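Local coordinates for tetrapyrrole methylase family protein (Chlorobaculum tepidum, PDB 3HH1) that probably catalyses, as part of the whole RsmI enzyme, the S-adenosylmethionine-dependent 2'-O-methylation of a cytidine ribose in 16S rRNA, this piece being the N-terminal part of its methylase fold, at residues V11-P14 and D20-F23; E38-T43 and K55-Y60. All coordinates share one frame; numbering follows the deposited sequence.

Overall arrangement
Both contacts reach the same five-stranded parallel sheet, and their centres lie about 16 Å apart. Contact 1 folds the loop that follows strand 8-13 back over the end of that strand. Contact 2, later in the chain, belongs to the unit of strand 34-37, helix 40-49 and strand 57-59, which ends at an outermost strand of the sheet. Helix 40-49 connects them: R42 NH1 lies 3.0 Å from T13 O in a weak hydrogen bond, while L46 packs against T13 and M21. The chain carries the N-terminal part of a tetrapyrrole methylase-type domain, whose relatives use S-adenosylmethionine.

Contact 1: residues V11-P14 and D20-F23; sequences VATP and DMTF
The side chain of M21, a selenomethionine, packs against the side chains of segment 11-14 and makes every contact between the two segments, all of them nonpolar. Its CG meets the ring of P14 at the CD corner, 3.7 Å from P14 CD, and its SE is 3.9 Å from the same ring carbon. Farther along, the terminal methyl CE reaches the methyl of T13, with CE to T13 CG2 at 4.0 Å, and comes within 4.3 Å of V11 CG1. A bend at chi3 of M21 (52°) turns this methyl away from the proline and along the strand toward V11.

Polar groups bind other parts of the chain. With OG1 between the backbone N and the carbonyl carbon (chi1 58°), T13 places CG2 anti to the carbonyl carbon, next to M21, while OG1 hydrogen-bonds to T86 O on the neighbouring strand 82-87. T22 uses its hydroxyl as the N-cap of helix 23-31, bonding to A25 N.

Packing from that helix completes the site: V26 and L29 also touch M21. The selenoether side chain thus joins the end of strand 8-13 to the helix that follows it. Between the two segments the attachment is nonpolar packing alone, resting on dispersion and the burial of apolar surface, while the directional bonds, T13 to T86 and T22 to A25, hold each segment to its own surroundings.

Contact 2: residues E38-T43 and K55-Y60; sequences EDTRRT and KRLVSY
T40 sets OG1 beside its backbone N (chi1 -42°), close to S59, which leaves CG2 anti to that N and next to L57; E38 likewise has CG anti to the backbone N, then bends at chi2 (-109°) beside Y60. The methyl-to-methyl approach is 3.7 Å, from T40 CG2 to L57 CD1, the two side chains meeting at a slant. T40 OG1 comes within 3.3 Å of S59 CB, so the threonine hydroxyl rests on the methylene of the serine, whose own OG hydrogen-bonds to H61 NE2. At the other end E38 CG lies at the edge of the Y60 ring, near its plane, 3.9 Å from CD2, and also sits 3.8 Å from Y60 O.

These contacts close a beta-alpha-beta crossover in which helix 40-49 connects the parallel strands 34-37 and 57-59. Backbone bonds from V58 and Y60 to C37 hold the second strand beside the first, and the start of the helix packs against it.

That start is fixed within its own segment. D39 is the N-cap: R42 N donates to D39 OD1 (3.2 Å) from above the carboxylate plane, at a nearly straight N-H...O angle of 166°. The carbonyl D39 O is gripped twice, by T43 N and by T43 OG1 at 2.9 Å, the hydroxyl lying above the carbonyl plane. T43 then turns its side chain onto I35 and C37 of strand 34-37, while the guanidinium group of R42 forms a salt bridge from NH2 to D87 OD1.

Contact 1: residues V11-P14 and D20-F23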
ATOM      1  N   VAL A  11       0.023  -0.149  -9.957  1.00 17.02           N
ATOM      2  CA  VAL A  11       0.885  -1.093 -10.622  1.00 19.23           C
ATOM      3  C   VAL A  11       2.171  -1.242  -9.823  1.00 20.95           C
ATOM      4  O   VAL A  11       2.923  -0.264  -9.648  1.00 21.20           O
ATOM      5  CB  VAL A  11       1.187  -0.622 -12.063  1.00 19.13           C
ATOM      6  CG1 VAL A  11       1.983  -1.696 -12.788  1.00 22.72           C
ATOM      7  CG2 VAL A  11      -0.131  -0.290 -12.822  1.00 20.10           C
ATOM      8  N   ALA A  12       2.425  -2.448  -9.303  1.00 22.55           N
ATOM      9  CA  ALA A  12       3.631  -2.715  -8.536  1.00 24.83           C
ATOM     10  C   ALA A  12       4.767  -3.040  -9.496  1.00 26.16           C
ATOM     11  O   ALA A  12       4.563  -3.814 -10.413  1.00 28.25           O
ATOM     12  CB  ALA A  12       3.422  -3.896  -7.571  1.00 25.08           C
ATOM     13  N   THR A  13       5.943  -2.438  -9.314  1.00 26.27           N
ATOM     14  CA  THR A  13       7.038  -2.648 -10.255  1.00 27.43           C
ATOM     15  C   THR A  13       8.281  -3.085  -9.505  1.00 27.87           C
ATOM     16  O   THR A  13       8.601  -2.515  -8.489  1.00 28.47           O
ATOM     17  CB  THR A  13       7.337  -1.384 -11.140  1.00 27.92           C
ATOM     18  OG1 THR A  13       7.662  -0.258 -10.325  1.00 29.44           O
ATOM     19  CG2 THR A  13       6.096  -0.992 -12.008  1.00 27.99           C
ATOM     20  N   PRO A  14       8.968  -4.127  -9.999  1.00 28.65           N
ATOM     21  CA  PRO A  14      10.205  -4.624  -9.337  1.00 29.42           C
ATOM     22  C   PRO A  14      11.377  -3.727  -9.681  1.00 30.31           C
ATOM     23  O   PRO A  14      11.315  -2.988 -10.674  1.00 31.26           O
ATOM     24  CB  PRO A  14      10.405  -5.989  -9.978  1.00 29.75           C
ATOM     25  CG  PRO A  14       9.882  -5.797 -11.382  1.00 28.97           C
ATOM     26  CD  PRO A  14       8.670  -4.867 -11.233  1.00 28.40           C
ATOM     27  N   ASP A  20      10.011  -9.639 -16.421  1.00 21.05           N
ATOM     28  CA  ASP A  20       9.067 -10.584 -15.788  1.00 20.72           C
ATOM     29  C   ASP A  20       7.713  -9.992 -15.364  1.00 19.53           C
ATOM     30  O   ASP A  20       6.820 -10.723 -14.921  1.00 17.19           O
ATOM     31  CB  ASP A  20       9.726 -11.308 -14.611  1.00 22.34           C
ATOM     32  CG  ASP A  20      10.735 -12.358 -15.080  1.00 24.62           C
ATOM     33  OD1 ASP A  20      10.621 -12.831 -16.236  1.00 30.70           O
ATOM     34  OD2 ASP A  20      11.651 -12.696 -14.302  1.00 30.73           O
HETATM   35  N   MSE A  21       7.552  -8.684 -15.508  1.00 17.85           N
HETATM   36  CA  MSE A  21       6.247  -8.061 -15.310  1.00 17.50           C
HETATM   37  C   MSE A  21       5.258  -8.635 -16.292  1.00 17.26           C
HETATM   38  O   MSE A  21       5.637  -8.983 -17.421  1.00 16.49           O
HETATM   39  CB  MSE A  21       6.326  -6.568 -15.523  1.00 17.97           C
HETATM   40  CG  MSE A  21       7.102  -5.893 -14.423  1.00 21.50           C
HETATM   41 SE   MSE A  21       7.096  -3.927 -14.683  0.80 27.78          SE
HETATM   42  CE  MSE A  21       5.212  -3.575 -14.893  1.00 26.86           C
ATOM     43  N   THR A  22       3.996  -8.720 -15.882  1.00 15.30           N
ATOM     44  CA  THR A  22       2.985  -9.229 -16.808  1.00 15.05           C
ATOM     45  C   THR A  22       2.686  -8.276 -17.949  1.00 15.37           C
ATOM     46  O   THR A  22       2.761  -7.027 -17.833  1.00 14.81           O
ATOM     47  CB  THR A  22       1.659  -9.590 -16.112  1.00 15.46           C
ATOM     48  OG1 THR A  22       1.049  -8.380 -15.649  1.00 15.54           O
ATOM     49  CG2 THR A  22       1.857 -10.579 -14.956  1.00 15.11           C
ATOM     50  N   PHE A  23       2.286  -8.868 -19.069  1.00 14.31           N
ATOM     51  CA  PHE A  23       1.829  -8.081 -20.194  1.00 15.29           C
ATOM     52  C   PHE A  23       0.757  -7.080 -19.787  1.00 15.36           C
ATOM     53  O   PHE A  23       0.781  -5.909 -20.166  1.00 14.99           O
ATOM     54  CB  PHE A  23       1.316  -8.990 -21.314  1.00 14.35           C
ATOM     55  CG  PHE A  23       0.875  -8.235 -22.535  1.00 17.33           C
ATOM     56  CD1 PHE A  23       1.772  -7.903 -23.497  1.00 18.25           C
ATOM     57  CD2 PHE A  23      -0.451  -7.827 -22.679  1.00 20.77           C
ATOM     58  CE1 PHE A  23       1.387  -7.186 -24.626  1.00 21.03           C
ATOM     59  CE2 PHE A  23      -0.845  -7.069 -23.802  1.00 21.43           C
ATOM     60  CZ  PHE A  23       0.079  -6.771 -24.763  1.00 22.36           C
TER

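Contact 2: residues E38-T43 and K55-Y60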
ATOM      1  N   GLU A  38       6.213   8.490  -7.270  1.00 23.95           N
ATOM      2  CA  GLU A  38       6.917   9.258  -6.258  1.00 27.03           C
ATOM      3  C   GLU A  38       8.402   9.352  -6.612  1.00 27.24           C
ATOM      4  O   GLU A  38       9.083  10.294  -6.224  1.00 28.25           O
ATOM      5  CB  GLU A  38       6.649   8.646  -4.871  1.00 27.41           C
ATOM      6  CG  GLU A  38       6.987   9.543  -3.724  1.00 33.68           C
ATOM      7  CD  GLU A  38       8.196   9.075  -2.985  1.00 38.88           C
ATOM      8  OE1 GLU A  38       8.609   7.907  -3.215  1.00 42.80           O
ATOM      9  OE2 GLU A  38       8.727   9.868  -2.175  1.00 43.28           O
ATOM     10  N   ASP A  39       8.892   8.393  -7.374  1.00 28.32           N
ATOM     11  CA  ASP A  39      10.311   8.313  -7.725  1.00 29.17           C
ATOM     12  C   ASP A  39      10.380   8.470  -9.245  1.00 28.32           C
ATOM     13  O   ASP A  39      10.348   7.482  -9.979  1.00 28.02           O
ATOM     14  CB  ASP A  39      10.859   6.960  -7.218  1.00 29.39           C
ATOM     15  CG  ASP A  39      12.379   6.812  -7.381  1.00 31.82           C
ATOM     16  OD1 ASP A  39      13.010   7.545  -8.188  1.00 32.72           O
ATOM     17  OD2 ASP A  39      12.941   5.933  -6.672  1.00 34.95           O
ATOM     18  N   THR A  40      10.447   9.709  -9.724  1.00 28.10           N
ATOM     19  CA  THR A  40      10.397   9.955 -11.156  1.00 28.19           C
ATOM     20  C   THR A  40      11.578   9.349 -11.907  1.00 27.63           C
ATOM     21  O   THR A  40      11.440   8.878 -13.031  1.00 26.54           O
ATOM     22  CB  THR A  40      10.373  11.449 -11.489  1.00 29.41           C
ATOM     23  OG1 THR A  40       9.487  12.133 -10.588  1.00 32.76           O
ATOM     24  CG2 THR A  40       9.911  11.634 -12.896  1.00 29.82           C
ATOM     25  N   ARG A  41      12.752   9.392 -11.295  1.00 26.91           N
ATOM     26  CA  ARG A  41      13.942   8.858 -11.938  1.00 26.50           C
ATOM     27  C   ARG A  41      13.825   7.352 -12.190  1.00 25.10           C
ATOM     28  O   ARG A  41      14.074   6.876 -13.285  1.00 24.39           O
ATOM     29  CB  ARG A  41      15.195   9.185 -11.104  1.00 26.96           C
ATOM     30  CG  ARG A  41      16.387   9.542 -11.942  1.00 29.28           C
ATOM     31  CD  ARG A  41      17.613   9.924 -11.083  1.00 29.78           C
ATOM     32  NE  ARG A  41      17.499  11.265 -10.490  1.00 30.88           N
ATOM     33  CZ  ARG A  41      18.356  11.792  -9.604  1.00 31.16           C
ATOM     34  NH1 ARG A  41      19.409  11.109  -9.156  1.00 28.68           N
ATOM     35  NH2 ARG A  41      18.140  13.015  -9.143  1.00 32.93           N
ATOM     36  N   ARG A  42      13.416   6.612 -11.174  1.00 24.33           N
ATOM     37  CA  ARG A  42      13.222   5.184 -11.299  1.00 24.74           C
ATOM     38  C   ARG A  42      12.106   4.892 -12.331  1.00 23.72           C
ATOM     39  O   ARG A  42      12.214   3.966 -13.170  1.00 22.26           O
ATOM     40  CB  ARG A  42      12.915   4.591  -9.912  1.00 25.18           C
ATOM     41  CG  ARG A  42      12.446   3.139  -9.940  1.00 28.92           C
ATOM     42  CD  ARG A  42      12.488   2.487  -8.552  1.00 32.95           C
ATOM     43  NE  ARG A  42      11.691   1.253  -8.538  1.00 36.91           N
ATOM     44  CZ  ARG A  42      11.600   0.411  -7.504  1.00 37.81           C
ATOM     45  NH1 ARG A  42      10.826  -0.669  -7.600  1.00 39.59           N
ATOM     46  NH2 ARG A  42      12.275   0.640  -6.384  1.00 36.89           N
ATOM     47  N   THR A  43      11.053   5.709 -12.317  1.00 22.56           N
ATOM     48  CA  THR A  43       9.940   5.479 -13.241  1.00 22.67           C
ATOM     49  C   THR A  43      10.350   5.732 -14.703  1.00 22.41           C
ATOM     50  O   THR A  43       9.957   4.991 -15.618  1.00 21.56           O
ATOM     51  CB  THR A  43       8.708   6.323 -12.850  1.00 23.16           C
ATOM     52  OG1 THR A  43       8.362   5.980 -11.503  1.00 23.48           O
ATOM     53  CG2 THR A  43       7.490   6.013 -13.773  1.00 24.06           C
ATOM     54  N   LYS A  55       4.906   9.782 -22.370  1.00 20.04           N
ATOM     55  CA  LYS A  55       3.898   9.695 -21.347  1.00 20.56           C
ATOM     56  C   LYS A  55       3.860  10.918 -20.411  1.00 19.91           C
ATOM     57  O   LYS A  55       4.898  11.391 -19.937  1.00 20.21           O
ATOM     58  CB  LYS A  55       4.182   8.449 -20.544  1.00 20.81           C
ATOM     59  CG  LYS A  55       3.129   7.998 -19.580  1.00 22.33           C
ATOM     60  CD  LYS A  55       1.756   7.671 -20.205  1.00 24.24           C
ATOM     61  CE  LYS A  55       1.781   6.490 -21.108  1.00 22.28           C
ATOM     62  NZ  LYS A  55       0.570   6.442 -21.954  1.00 19.94           N
ATOM     63  N   ARG A  56       2.675  11.396 -20.094  1.00 18.87           N
ATOM     64  CA  ARG A  56       2.550  12.461 -19.065  1.00 19.13           C
ATOM     65  C   ARG A  56       2.836  11.849 -17.690  1.00 18.85           C
ATOM     66  O   ARG A  56       2.197  10.887 -17.285  1.00 16.39           O
ATOM     67  CB  ARG A  56       1.174  13.076 -19.068  1.00 19.04           C
ATOM     68  CG  ARG A  56       0.987  14.160 -18.069  1.00 21.60           C
ATOM     69  CD  ARG A  56      -0.448  14.614 -17.966  1.00 23.58           C
ATOM     70  NE  ARG A  56      -0.559  15.590 -16.895  1.00 23.23           N
ATOM     71  CZ  ARG A  56      -1.695  16.142 -16.506  1.00 26.31           C
ATOM     72  NH1 ARG A  56      -2.831  15.830 -17.099  1.00 27.69           N
ATOM     73  NH2 ARG A  56      -1.695  16.995 -15.506  1.00 27.20           N
ATOM     74  N   LEU A  57       3.769  12.454 -16.968  1.00 19.85           N
ATOM     75  CA  LEU A  57       4.118  11.986 -15.627  1.00 20.24           C
ATOM     76  C   LEU A  57       3.599  12.967 -14.604  1.00 20.45           C
ATOM     77  O   LEU A  57       3.735  14.187 -14.784  1.00 21.07           O
ATOM     78  CB  LEU A  57       5.627  11.867 -15.462  1.00 21.14           C
ATOM     79  CG  LEU A  57       6.356  10.867 -16.342  1.00 24.68           C
ATOM     80  CD1 LEU A  57       7.809  10.811 -15.864  1.00 27.24           C
ATOM     81  CD2 LEU A  57       5.670   9.480 -16.339  1.00 27.26           C
ATOM     82  N   VAL A  58       3.031  12.458 -13.518  1.00 18.93           N
ATOM     83  CA  VAL A  58       2.656  13.308 -12.367  1.00 19.96           C
ATOM     84  C   VAL A  58       3.577  12.924 -11.210  1.00 20.40           C
ATOM     85  O   VAL A  58       3.548  11.805 -10.750  1.00 21.34           O
ATOM     86  CB  VAL A  58       1.195  13.098 -11.965  1.00 19.45           C
ATOM     87  CG1 VAL A  58       0.857  13.923 -10.666  1.00 21.56           C
ATOM     88  CG2 VAL A  58       0.261  13.478 -13.139  1.00 20.61           C
ATOM     89  N   SER A  59       4.449  13.815 -10.787  1.00 21.51           N
ATOM     90  CA  SER A  59       5.435  13.453  -9.819  1.00 22.79           C
ATOM     91  C   SER A  59       4.991  13.958  -8.441  1.00 22.76           C
ATOM     92  O   SER A  59       4.701  15.131  -8.255  1.00 23.29           O
ATOM     93  CB  SER A  59       6.794  13.992 -10.227  1.00 23.88           C
ATOM     94  OG  SER A  59       6.822  15.370 -10.027  1.00 29.79           O
ATOM     95  N   TYR A  60       4.908  13.039  -7.504  1.00 22.36           N
ATOM     96  CA  TYR A  60       4.497  13.314  -6.155  1.00 23.36           C
ATOM     97  C   TYR A  60       5.667  13.747  -5.272  1.00 23.65           C
ATOM     98  O   TYR A  60       6.646  13.041  -5.164  1.00 23.71           O
ATOM     99  CB  TYR A  60       3.833  12.066  -5.568  1.00 23.45           C
ATOM    100  CG  TYR A  60       3.295  12.293  -4.173  1.00 25.41           C
ATOM    101  CD1 TYR A  60       2.000  12.791  -3.989  1.00 27.85           C
ATOM    102  CD2 TYR A  60       4.073  12.064  -3.056  1.00 26.78           C
ATOM    103  CE1 TYR A  60       1.495  13.045  -2.719  1.00 27.83           C
ATOM    104  CE2 TYR A  60       3.573  12.311  -1.766  1.00 28.12           C
ATOM    105  CZ  TYR A  60       2.271  12.794  -1.616  1.00 29.51           C
ATOM    106  OH  TYR A  60       1.742  13.048  -0.374  1.00 32.47           O
TER